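Local coordinates for globin protein (Ramazzottius varieornatus, PDB 5ZIQ), which binds a heme b whose iron is held by two axial histidines, and may bind or carry oxygen as other globins do, at residues Ser30-Trp35 with Ile153-Trp157; Glu56-Met60 with Arg129-Cys133; Phe122-Phe127 with Ile165-Arg170. One frame throughout, in Å; residues are numbered along the deposited sequence.

Contact 1: residues Ser30-Trp35 with Ile153-Trp157; sequences SLVKSW and IYKIW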
loop_
_atom_site.group_PDB
_atom_site.type_symbol
_atom_site.label_atom_id
_atom_site.label_comp_id
_atom_site.label_asym_id
_atom_site.label_seq_id
_atom_site.Cartn_x
_atom_site.Cartn_y
_atom_site.Cartn_z
ATOM N N SER A 30 -14.334 3.287 11.021
ATOM C CA SER A 30 -13.762 4.535 10.472
ATOM C C SER A 30 -12.840 4.233 9.281
ATOM O O SER A 30 -12.874 4.929 8.252
ATOM C CB SER A 30 -13.006 5.314 11.553
ATOM O OG SER A 30 -13.903 5.831 12.528
ATOM N N LEU A 31 -12.012 3.201 9.417
ATOM C CA LEU A 31 -11.156 2.739 8.324
ATOM C C LEU A 31 -11.970 2.349 7.077
ATOM O O LEU A 31 -11.699 2.830 5.991
ATOM C CB LEU A 31 -10.281 1.559 8.775
ATOM C CG LEU A 31 -9.526 0.861 7.626
ATOM C CD1 LEU A 31 -8.408 1.724 7.068
ATOM C CD2 LEU A 31 -8.997 -0.502 8.036
ATOM N N VAL A 32 -12.959 1.475 7.255
ATOM C CA VAL A 32 -13.763 0.990 6.136
ATOM C C VAL A 32 -14.480 2.160 5.433
ATOM O O VAL A 32 -14.487 2.219 4.197
ATOM C CB VAL A 32 -14.721 -0.135 6.601
ATOM C CG1 VAL A 32 -15.707 -0.534 5.505
ATOM C CG2 VAL A 32 -13.909 -1.342 7.041
ATOM N N LYS A 33 -15.078 3.082 6.206
ATOM C CA LYS A 33 -15.767 4.239 5.592
ATOM C C LYS A 33 -14.808 5.127 4.816
ATOM O O LYS A 33 -15.112 5.557 3.695
ATOM C CB LYS A 33 -16.441 5.126 6.630
ATOM C CG LYS A 33 -17.770 4.699 7.190
ATOM C CD LYS A 33 -18.450 5.937 7.814
ATOM C CE LYS A 33 -17.645 6.591 8.952
ATOM N NZ LYS A 33 -18.459 7.524 9.790
ATOM N N SER A 34 -13.657 5.424 5.418
ATOM C CA SER A 34 -12.671 6.292 4.795
ATOM C C SER A 34 -12.097 5.663 3.529
ATOM O O SER A 34 -11.979 6.306 2.474
ATOM C CB SER A 34 -11.552 6.578 5.790
ATOM O OG SER A 34 -10.530 7.311 5.167
ATOM N N TRP A 35 -11.789 4.378 3.623
ATOM C CA TRP A 35 -11.231 3.661 2.491
ATOM C C TRP A 35 -12.218 3.596 1.339
ATOM O O TRP A 35 -11.792 3.617 0.189
ATOM C CB TRP A 35 -10.802 2.243 2.874
ATOM C CG TRP A 35 -10.014 1.610 1.789
ATOM C CD1 TRP A 35 -10.478 0.791 0.815
ATOM C CD2 TRP A 35 -8.603 1.774 1.544
ATOM N NE1 TRP A 35 -9.452 0.419 -0.016
ATOM C CE2 TRP A 35 -8.284 0.998 0.414
ATOM C CE3 TRP A 35 -7.574 2.476 2.200
ATOM C CZ2 TRP A 35 -6.977 0.915 -0.098
ATOM C CZ3 TRP A 35 -6.277 2.380 1.713
ATOM C CH2 TRP A 35 -5.981 1.611 0.564
ATOM N N ILE A 153 -5.471 6.278 12.817
ATOM C CA ILE A 153 -5.946 4.920 12.476
ATOM C C ILE A 153 -5.131 4.349 11.319
ATOM O O ILE A 153 -4.720 3.170 11.361
ATOM C CB ILE A 153 -7.459 4.924 12.133
ATOM C CG1 ILE A 153 -8.254 5.247 13.408
ATOM C CG2 ILE A 153 -7.917 3.626 11.424
ATOM C CD1 ILE A 153 -9.694 5.649 13.162
ATOM N N TYR A 154 -4.906 5.160 10.279
ATOM C CA TYR A 154 -4.098 4.681 9.153
ATOM C C TYR A 154 -2.680 4.310 9.564
ATOM O O TYR A 154 -2.154 3.313 9.083
ATOM C CB TYR A 154 -4.069 5.686 7.987
ATOM C CG TYR A 154 -5.289 5.599 7.072
ATOM C CD1 TYR A 154 -5.571 4.428 6.343
ATOM C CD2 TYR A 154 -6.156 6.698 6.925
ATOM C CE1 TYR A 154 -6.691 4.354 5.508
ATOM C CE2 TYR A 154 -7.285 6.624 6.080
ATOM C CZ TYR A 154 -7.537 5.445 5.389
ATOM O OH TYR A 154 -8.636 5.363 4.544
ATOM N N LYS A 155 -2.088 5.062 10.491
ATOM C CA LYS A 155 -0.723 4.753 10.924
ATOM C C LYS A 155 -0.716 3.376 11.611
ATOM O O LYS A 155 0.183 2.574 11.342
ATOM C CB LYS A 155 -0.185 5.860 11.819
ATOM C CG LYS A 155 0.268 7.089 11.033
ATOM C CD LYS A 155 0.700 8.181 11.997
ATOM C CE LYS A 155 1.223 9.404 11.248
ATOM N NZ LYS A 155 1.541 10.528 12.171
ATOM N N ILE A 156 -1.734 3.088 12.436
ATOM C CA ILE A 156 -1.804 1.791 13.120
ATOM C C ILE A 156 -1.990 0.658 12.114
ATOM O O ILE A 156 -1.292 -0.379 12.147
ATOM C CB ILE A 156 -2.992 1.748 14.118
ATOM C CG1 ILE A 156 -2.760 2.760 15.257
ATOM C CG2 ILE A 156 -3.192 0.324 14.665
ATOM C CD1 ILE A 156 -3.987 3.005 16.137
ATOM N N TRP A 157 -2.957 0.847 11.225
ATOM C CA TRP A 157 -3.329 -0.219 10.305
ATOM C C TRP A 157 -2.244 -0.439 9.247
ATOM O O TRP A 157 -1.882 -1.583 8.952
ATOM C CB TRP A 157 -4.693 0.099 9.679
ATOM C CG TRP A 157 -5.128 -0.896 8.636
ATOM C CD1 TRP A 157 -5.710 -2.110 8.847
ATOM C CD2 TRP A 157 -5.022 -0.729 7.233
ATOM N NE1 TRP A 157 -5.993 -2.713 7.640
ATOM C CE2 TRP A 157 -5.573 -1.888 6.627
ATOM C CE3 TRP A 157 -4.510 0.295 6.415
ATOM C CZ2 TRP A 157 -5.622 -2.059 5.232
ATOM C CZ3 TRP A 157 -4.567 0.131 5.025
ATOM C CH2 TRP A 157 -5.110 -1.049 4.452
#
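The hydroxyls of S34 and Y154 meet in a hydrogen bond, S34 OG to Y154 OH 2.8 Å, that spans two helices; either oxygen could be the donor. S34 OG lies at the edge of the Y154 ring, near its plane, and the small serine leaves room for the phenol to come right up to helix 25-38. Beside it L31 sends out its two methyls to different rings. With CG anti to the backbone N (chi1 170°), L31 CD2 is carried over one face of W157, a CH-pi contact 3.7 Å from the centroid of the five-membered ring, while L31 CD1 packs against Y154 CE1 at 3.5 Å. This is the crossing of the first and last helices of the globin fold, A on H, whose short segments cross at a signed angle of -103° with axes 11.1 Å apart. W35 brings its CE3 edge to within 3.9 Å of Y154 CE1, and its indole NE1 is hydrogen-bonded to D93 on helix 79-97. With a phenylalanine in place of Y154, S34 OG is likely to be left without this partner at the crossing. I153, also buried, brings CD1 to S30 CB at 3.7 Å and CG2 toward L31 CB, the branch giving two carbons to helix 25-38.

Contact 2: residues Glu56-Met60 with Arg129-Cys133; sequences EHPDM and RMEKC. With HEM (protoporphyrin IX containing Fe), chain E.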
loop_
_atom_site.group_PDB
_atom_site.type_symbol
_atom_site.label_atom_id
_atom_site.label_comp_id
_atom_site.label_asym_id
_atom_site.label_seq_id
_atom_site.Cartn_x
_atom_site.Cartn_y
_atom_site.Cartn_z
ATOM N N GLU A 56 10.965 9.988 -3.244
ATOM C CA GLU A 56 11.575 9.823 -1.929
ATOM C C GLU A 56 12.840 8.979 -1.979
ATOM O O GLU A 56 13.778 9.207 -1.204
ATOM C CB GLU A 56 10.555 9.253 -0.956
ATOM C CG GLU A 56 9.321 10.147 -0.889
ATOM C CD GLU A 56 8.503 9.991 0.369
ATOM O OE1 GLU A 56 8.475 8.891 0.959
ATOM O OE2 GLU A 56 7.860 10.981 0.759
ATOM N N HIS A 57 12.865 8.027 -2.904
ATOM C CA HIS A 57 13.960 7.072 -3.020
ATOM C C HIS A 57 14.176 6.749 -4.499
ATOM O O HIS A 57 13.708 5.715 -4.971
ATOM C CB HIS A 57 13.660 5.806 -2.205
ATOM C CG HIS A 57 13.586 6.039 -0.726
ATOM N ND1 HIS A 57 14.710 6.166 0.068
ATOM C CD2 HIS A 57 12.521 6.188 0.102
ATOM C CE1 HIS A 57 14.338 6.374 1.319
ATOM N NE2 HIS A 57 13.016 6.387 1.366
ATOM N N PRO A 58 14.889 7.631 -5.241
ATOM C CA PRO A 58 15.097 7.412 -6.688
ATOM C C PRO A 58 15.663 6.041 -7.082
ATOM O O PRO A 58 15.292 5.522 -8.132
ATOM C CB PRO A 58 16.046 8.553 -7.079
ATOM C CG PRO A 58 15.662 9.642 -6.137
ATOM C CD PRO A 58 15.443 8.936 -4.823
ATOM N N ASP A 59 16.505 5.435 -6.237
ATOM C CA ASP A 59 17.047 4.095 -6.527
ATOM C C ASP A 59 15.987 2.975 -6.561
ATOM O O ASP A 59 16.246 1.893 -7.105
ATOM C CB ASP A 59 18.227 3.741 -5.588
ATOM C CG ASP A 59 17.819 3.571 -4.114
ATOM O OD1 ASP A 59 16.732 4.015 -3.677
ATOM O OD2 ASP A 59 18.627 2.984 -3.366
ATOM N N MET A 60 14.793 3.253 -6.018
ATOM C CA MET A 60 13.691 2.289 -6.050
ATOM C C MET A 60 13.153 2.110 -7.470
ATOM O O MET A 60 12.712 1.021 -7.830
ATOM C CB MET A 60 12.570 2.655 -5.056
ATOM C CG MET A 60 12.950 2.577 -3.565
ATOM S SD MET A 60 13.460 0.968 -2.891
ATOM C CE MET A 60 15.195 0.900 -3.336
ATOM N N ARG A 129 9.018 1.775 3.254
ATOM C CA ARG A 129 9.048 2.931 2.348
ATOM C C ARG A 129 7.723 3.125 1.621
ATOM O O ARG A 129 7.356 4.240 1.279
ATOM C CB ARG A 129 10.190 2.787 1.335
ATOM C CG ARG A 129 11.570 2.849 1.976
ATOM C CD ARG A 129 12.680 2.627 0.961
ATOM N NE ARG A 129 13.976 2.931 1.568
ATOM C CZ ARG A 129 15.121 3.024 0.895
ATOM N NH1 ARG A 129 16.242 3.335 1.540
ATOM N NH2 ARG A 129 15.153 2.830 -0.421
ATOM N N MET A 130 6.997 2.041 1.394
ATOM C CA MET A 130 5.718 2.146 0.718
ATOM C C MET A 130 4.675 2.797 1.624
ATOM O O MET A 130 3.736 3.409 1.119
ATOM C CB MET A 130 5.249 0.771 0.244
ATOM C CG MET A 130 4.107 0.799 -0.773
ATOM S SD MET A 130 4.476 1.667 -2.301
ATOM C CE MET A 130 5.651 0.568 -3.085
ATOM N N GLU A 131 4.843 2.680 2.948
ATOM C CA GLU A 131 3.901 3.294 3.919
ATOM C C GLU A 131 3.701 4.786 3.724
ATOM O O GLU A 131 2.573 5.237 3.634
ATOM C CB GLU A 131 4.331 3.061 5.377
ATOM C CG GLU A 131 4.467 1.611 5.759
ATOM C CD GLU A 131 4.745 1.431 7.234
ATOM O OE1 GLU A 131 4.755 2.410 8.021
ATOM O OE2 GLU A 131 4.966 0.291 7.612
ATOM N N LYS A 132 4.806 5.543 3.661
ATOM C CA LYS A 132 4.756 6.993 3.453
ATOM C C LYS A 132 4.081 7.312 2.134
ATOM O O LYS A 132 3.410 8.313 2.026
ATOM C CB LYS A 132 6.166 7.626 3.462
ATOM C CG LYS A 132 6.691 8.037 4.839
ATOM C CD LYS A 132 8.189 8.341 4.830
ATOM C CE LYS A 132 8.481 9.827 4.666
ATOM N NZ LYS A 132 9.749 10.213 5.308
ATOM N N CYS A 133 4.274 6.453 1.139
ATOM C CA CYS A 133 3.681 6.658 -0.191
ATOM C C CYS A 133 2.178 6.463 -0.177
ATOM O O CYS A 133 1.451 7.260 -0.771
ATOM C CB CYS A 133 4.334 5.755 -1.227
ATOM S SG CYS A 133 6.098 6.082 -1.361
HETATM C CHA HEM E . 5.941 -7.030 -7.047
HETATM C CHB HEM E . 8.881 -3.366 -5.922
HETATM C CHC HEM E . 6.557 -3.064 -1.615
HETATM C CHD HEM E . 2.847 -5.397 -3.691
HETATM C C1A HEM E . 6.974 -6.125 -7.087
HETATM C C2A HEM E . 8.007 -6.112 -8.057
HETATM C C3A HEM E . 8.840 -5.081 -7.744
HETATM C C4A HEM E . 8.328 -4.443 -6.588
HETATM C CMA HEM E . 10.072 -4.671 -8.507
HETATM C CAA HEM E . 8.140 -7.075 -9.215
HETATM C CBA HEM E . 8.055 -6.343 -10.562
HETATM C CGA HEM E . 6.663 -5.820 -10.787
HETATM O O1A HEM E . 5.677 -6.569 -10.607
HETATM O O2A HEM E . 6.487 -4.640 -11.150
HETATM C C1B HEM E . 8.535 -3.000 -4.608
HETATM C C2B HEM E . 9.275 -2.086 -3.817
HETATM C C3B HEM E . 8.650 -1.985 -2.606
HETATM C C4B HEM E . 7.463 -2.867 -2.667
HETATM C CMB HEM E . 10.539 -1.376 -4.243
HETATM C CAB HEM E . 9.050 -1.160 -1.457
HETATM C CBB HEM E . 9.415 0.106 -1.655
HETATM C C1C HEM E . 5.288 -3.588 -1.818
HETATM C C2C HEM E . 4.168 -3.417 -1.001
HETATM C C3C HEM E . 3.104 -4.069 -1.617
HETATM C C4C HEM E . 3.587 -4.644 -2.815
HETATM C CMC HEM E . 4.127 -2.661 0.301
HETATM C CAC HEM E . 1.703 -4.173 -1.171
HETATM C CBC HEM E . 1.309 -3.775 0.021
HETATM C C1D HEM E . 3.456 -6.072 -4.747
HETATM C C2D HEM E . 2.719 -7.090 -5.517
HETATM C C3D HEM E . 3.577 -7.544 -6.450
HETATM C C4D HEM E . 4.837 -6.808 -6.242
HETATM C CMD HEM E . 1.287 -7.523 -5.288
HETATM C CAD HEM E . 3.298 -8.607 -7.496
HETATM C CBD HEM E . 3.911 -9.917 -7.017
HETATM C CGD HEM E . 3.677 -11.029 -8.010
HETATM O O1D HEM E . 2.810 -10.893 -8.898
HETATM O O2D HEM E . 4.349 -12.089 -7.943
HETATM N NA HEM E . 7.203 -5.123 -6.176
HETATM N NB HEM E . 7.507 -3.432 -3.876
HETATM N NC HEM E . 4.915 -4.344 -2.897
HETATM N ND HEM E . 4.716 -5.935 -5.217
HETATM FE FE HEM E . 6.064 -4.748 -4.572
HETATM O O HOH W 1 9.333 6.250 0.831
#
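R129 lays its guanidinium flat on the imidazole of H57, the two centres 3.6 Å apart and the planes at 10°. R129 CZ sits 3.3 Å from H57 ND1, and the stack continues down the arginine, whose CD makes a CH-pi contact over the H57 ring at 3.8 Å from its centroid. The arginine can cover so much of the histidine because its chain is extended from CG to NE (chi2 177°, chi3 170°). Past the ring, R129 NH2 meets two further residues: M60 CE touches it at 3.5 Å, and D59 OD1 forms a long salt bridge with it at 3.8 Å, its oxygen at the guanidinium edge. Arginine suits this place, offering a flat cation for the ring, aliphatic length for the packing and a positive charge within long range of the acid. The contact joins the turn that follows helix 42-56, the B helix of the globin fold, to the start of helix 127-142, the G helix. The turn is held by a backbone bond from M60 N to H57 O, which brings D59 and M60 round to the arginine. At the edge of the H57 ring, in its plane, a water donates to both E56 OE1, at 2.8 Å, and R129 O, tying the end of one helix to the other. K132 passes obliquely across this carboxylate, its CB 3.6 Å from E56 OE1. Toward the interior, M60 and M130 turn flexible thioether chains to the heme.

Contact 3: residues Phe122-Phe127 with Ile165-Arg170; sequences FQESYF and IREGFR. With HEM (protoporphyrin IX containing Fe), chain E.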
loop_
_atom_site.group_PDB
_atom_site.type_symbol
_atom_site.label_atom_id
_atom_site.label_comp_id
_atom_site.label_asym_id
_atom_site.label_seq_id
_atom_site.Cartn_x
_atom_site.Cartn_y
_atom_site.Cartn_z
ATOM N N PHE A 122 16.118 -6.214 -3.838
ATOM C CA PHE A 122 15.134 -5.964 -2.794
ATOM C C PHE A 122 15.682 -6.305 -1.417
ATOM O O PHE A 122 16.357 -7.325 -1.247
ATOM C CB PHE A 122 13.839 -6.732 -3.048
ATOM C CG PHE A 122 12.682 -6.215 -2.252
ATOM C CD1 PHE A 122 11.928 -5.124 -2.706
ATOM C CD2 PHE A 122 12.387 -6.771 -1.014
ATOM C CE1 PHE A 122 10.880 -4.632 -1.933
ATOM C CE2 PHE A 122 11.345 -6.280 -0.251
ATOM C CZ PHE A 122 10.609 -5.212 -0.707
ATOM N N GLN A 123 15.378 -5.432 -0.463
ATOM C CA GLN A 123 15.699 -5.603 0.955
ATOM C C GLN A 123 14.409 -5.538 1.750
ATOM O O GLN A 123 13.540 -4.732 1.426
ATOM C CB GLN A 123 16.563 -4.443 1.452
ATOM C CG GLN A 123 17.951 -4.265 0.869
ATOM C CD GLN A 123 18.651 -3.070 1.500
ATOM O OE1 GLN A 123 19.267 -2.260 0.803
ATOM N NE2 GLN A 123 18.538 -2.940 2.831
ATOM N N GLU A 124 14.292 -6.341 2.810
ATOM C CA GLU A 124 13.108 -6.303 3.696
ATOM C C GLU A 124 12.776 -4.888 4.222
ATOM O O GLU A 124 11.598 -4.538 4.439
ATOM C CB GLU A 124 13.325 -7.249 4.879
ATOM C CG GLU A 124 12.091 -7.491 5.732
ATOM C CD GLU A 124 12.416 -8.268 7.002
ATOM O OE1 GLU A 124 13.551 -8.777 7.139
ATOM O OE2 GLU A 124 11.532 -8.372 7.874
ATOM N N SER A 125 13.808 -4.083 4.448
ATOM C CA SER A 125 13.614 -2.745 4.958
ATOM C C SER A 125 12.882 -1.823 3.992
ATOM O O SER A 125 12.410 -0.761 4.400
ATOM C CB SER A 125 14.954 -2.137 5.392
ATOM O OG SER A 125 15.822 -2.007 4.276
ATOM N N TYR A 126 12.763 -2.234 2.723
ATOM C CA TYR A 126 12.069 -1.407 1.730
ATOM C C TYR A 126 10.556 -1.372 1.914
ATOM O O TYR A 126 9.940 -0.405 1.534
ATOM C CB TYR A 126 12.386 -1.824 0.291
ATOM C CG TYR A 126 13.844 -1.698 -0.113
ATOM C CD1 TYR A 126 14.757 -0.911 0.627
ATOM C CD2 TYR A 126 14.301 -2.327 -1.273
ATOM C CE1 TYR A 126 16.093 -0.793 0.232
ATOM C CE2 TYR A 126 15.629 -2.213 -1.676
ATOM C CZ TYR A 126 16.521 -1.448 -0.922
ATOM O OH TYR A 126 17.838 -1.337 -1.335
ATOM N N PHE A 127 9.944 -2.410 2.488
ATOM C CA PHE A 127 8.484 -2.404 2.594
ATOM C C PHE A 127 7.949 -1.149 3.295
ATOM O O PHE A 127 6.981 -0.539 2.838
ATOM C CB PHE A 127 7.953 -3.638 3.304
ATOM C CG PHE A 127 8.141 -4.927 2.550
ATOM C CD1 PHE A 127 7.497 -5.166 1.317
ATOM C CD2 PHE A 127 8.945 -5.928 3.089
ATOM C CE1 PHE A 127 7.664 -6.385 0.660
ATOM C CE2 PHE A 127 9.114 -7.144 2.429
ATOM C CZ PHE A 127 8.473 -7.375 1.222
ATOM N N ILE A 165 3.338 -8.376 5.982
ATOM C CA ILE A 165 4.078 -8.506 4.724
ATOM C C ILE A 165 5.520 -8.923 5.029
ATOM O O ILE A 165 6.023 -9.849 4.412
ATOM C CB ILE A 165 4.009 -7.203 3.886
ATOM C CG1 ILE A 165 2.564 -6.993 3.408
ATOM C CG2 ILE A 165 4.943 -7.287 2.679
ATOM C CD1 ILE A 165 2.280 -5.620 2.814
ATOM N N ARG A 166 6.147 -8.287 6.016
ATOM C CA ARG A 166 7.514 -8.640 6.398
ATOM C C ARG A 166 7.644 -10.084 6.886
ATOM O O ARG A 166 8.624 -10.755 6.548
ATOM C CB ARG A 166 8.023 -7.660 7.441
ATOM C CG ARG A 166 8.328 -6.290 6.865
ATOM C CD ARG A 166 8.850 -5.378 7.958
ATOM N NE ARG A 166 10.011 -5.988 8.595
ATOM C CZ ARG A 166 10.659 -5.477 9.634
ATOM N NH1 ARG A 166 10.264 -4.328 10.181
ATOM N NH2 ARG A 166 11.705 -6.121 10.131
ATOM N N GLU A 167 6.646 -10.560 7.643
ATOM C CA GLU A 167 6.592 -11.972 8.091
ATOM C C GLU A 167 6.623 -12.923 6.907
ATOM O O GLU A 167 7.355 -13.912 6.916
ATOM C CB GLU A 167 5.336 -12.252 8.910
ATOM C CG GLU A 167 5.369 -11.744 10.340
ATOM C CD GLU A 167 4.083 -12.036 11.102
ATOM O OE1 GLU A 167 3.954 -11.539 12.237
ATOM O OE2 GLU A 167 3.209 -12.772 10.590
ATOM N N GLY A 168 5.843 -12.606 5.873
ATOM C CA GLY A 168 5.819 -13.411 4.668
ATOM C C GLY A 168 7.158 -13.411 3.965
ATOM O O GLY A 168 7.595 -14.445 3.495
ATOM N N PHE A 169 7.804 -12.247 3.888
ATOM C CA PHE A 169 9.135 -12.147 3.301
ATOM C C PHE A 169 10.159 -13.021 4.028
ATOM O O PHE A 169 11.021 -13.618 3.381
ATOM C CB PHE A 169 9.592 -10.690 3.270
ATOM C CG PHE A 169 10.911 -10.469 2.570
ATOM C CD1 PHE A 169 10.966 -10.270 1.189
ATOM C CD2 PHE A 169 12.101 -10.443 3.300
ATOM C CE1 PHE A 169 12.184 -10.028 0.551
ATOM C CE2 PHE A 169 13.318 -10.213 2.667
ATOM C CZ PHE A 169 13.359 -10.014 1.294
ATOM N N ARG A 170 10.052 -13.089 5.354
ATOM C CA ARG A 170 11.036 -13.795 6.202
ATOM C C ARG A 170 10.792 -15.297 6.329
ATOM O O ARG A 170 11.614 -16.019 6.920
ATOM C CB ARG A 170 11.131 -13.135 7.587
ATOM C CG ARG A 170 11.775 -11.759 7.557
ATOM C CD ARG A 170 12.588 -11.474 8.814
ATOM N NE ARG A 170 11.765 -11.205 9.993
ATOM C CZ ARG A 170 12.247 -10.930 11.207
ATOM N NH1 ARG A 170 13.558 -10.872 11.428
ATOM N NH2 ARG A 170 11.410 -10.709 12.213
HETATM C CHA HEM E . 5.941 -7.030 -7.047
HETATM C CHB HEM E . 8.881 -3.366 -5.922
HETATM C CHC HEM E . 6.557 -3.064 -1.615
HETATM C CHD HEM E . 2.847 -5.397 -3.691
HETATM C C1A HEM E . 6.974 -6.125 -7.087
HETATM C C2A HEM E . 8.007 -6.112 -8.057
HETATM C C3A HEM E . 8.840 -5.081 -7.744
HETATM C C4A HEM E . 8.328 -4.443 -6.588
HETATM C CMA HEM E . 10.072 -4.671 -8.507
HETATM C CAA HEM E . 8.140 -7.075 -9.215
HETATM C CBA HEM E . 8.055 -6.343 -10.562
HETATM C CGA HEM E . 6.663 -5.820 -10.787
HETATM O O1A HEM E . 5.677 -6.569 -10.607
HETATM O O2A HEM E . 6.487 -4.640 -11.150
HETATM C C1B HEM E . 8.535 -3.000 -4.608
HETATM C C2B HEM E . 9.275 -2.086 -3.817
HETATM C C3B HEM E . 8.650 -1.985 -2.606
HETATM C C4B HEM E . 7.463 -2.867 -2.667
HETATM C CMB HEM E . 10.539 -1.376 -4.243
HETATM C CAB HEM E . 9.050 -1.160 -1.457
HETATM C CBB HEM E . 9.415 0.106 -1.655
HETATM C C1C HEM E . 5.288 -3.588 -1.818
HETATM C C2C HEM E . 4.168 -3.417 -1.001
HETATM C C3C HEM E . 3.104 -4.069 -1.617
HETATM C C4C HEM E . 3.587 -4.644 -2.815
HETATM C CMC HEM E . 4.127 -2.661 0.301
HETATM C CAC HEM E . 1.703 -4.173 -1.171
HETATM C CBC HEM E . 1.309 -3.775 0.021
HETATM C C1D HEM E . 3.456 -6.072 -4.747
HETATM C C2D HEM E . 2.719 -7.090 -5.517
HETATM C C3D HEM E . 3.577 -7.544 -6.450
HETATM C C4D HEM E . 4.837 -6.808 -6.242
HETATM C CMD HEM E . 1.287 -7.523 -5.288
HETATM C CAD HEM E . 3.298 -8.607 -7.496
HETATM C CBD HEM E . 3.911 -9.917 -7.017
HETATM C CGD HEM E . 3.677 -11.029 -8.010
HETATM O O1D HEM E . 2.810 -10.893 -8.898
HETATM O O2D HEM E . 4.349 -12.089 -7.943
HETATM N NA HEM E . 7.203 -5.123 -6.176
HETATM N NB HEM E . 7.507 -3.432 -3.876
HETATM N NC HEM E . 4.915 -4.344 -2.897
HETATM N ND HEM E . 4.716 -5.935 -5.217
HETATM FE FE HEM E . 6.064 -4.748 -4.572
#
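R166 grips one oxygen of E124 side-on with two nitrogens. R166 NE donates to E124 OE2 at 2.9 Å with an N-H...O angle of 160°, and R166 NH2 donates to the same E124 OE2 at 3.2 Å along a more bent path. This oxygen lies in the guanidinium plane, yet both donors reach it from above one face of the carboxylate, whose plane is turned 69° from the arginine's. R170, one helical turn on, adds a charge-only salt bridge, R170 NE 3.5 Å from E124 OE2 with no N-H aimed at the oxygen, and rests its CD against E124 OE1. An extended chain with CG anti to the backbone N (chi1 -170°) takes the carboxylate out to the arginines. Nearer the backbone, E124 CB packs on F169 CE2.

Inward of the charges lies an aromatic cluster. F127 points its edge at the face of F169 in an offset edge-to-face pair, centroids 5.6 Å apart, while F122 CD2 comes 3.6 Å from F169 CE1, the two rings being oblique. I165 covers one face of F127, its CG2 3.6 Å from the ring centroid, and F122 CZ lies over the opposite face, so the ring is sandwiched. F122 CE1 lies 3.5 Å from heme C3B, I165 CD1 touches heme CBC, and F122 and F127 both border H116, an axial ligand of the iron. The FG corner of the globin fold is thus joined to the last turns of the H helix by a salt-bridge network outside and aromatic carbon inside. Two arginines around one carboxylate would probably favour its ionised form.

How the contacts relate
Contact 1 is the buried one, where rings and aliphatic chains meet round a single hydroxyl pair; contacts 2 and 3 are partly buried, and charged residues sit centrally in both. Contacts 1 and 3 both use helix 148-170, at segments some way apart along it, with about 22 Å between the centres of the two contacts, while contact 2 uses the preceding helix 127-142. Contacts 2 and 3 both reach the heme and touch one another through M60 CE and Y126 CE2, 3.6 Å apart. Chemistry follows place: the buried helix crossing makes do with neutral hydroxyls, whereas ionic groups appear in the two contacts that lie nearer solvent.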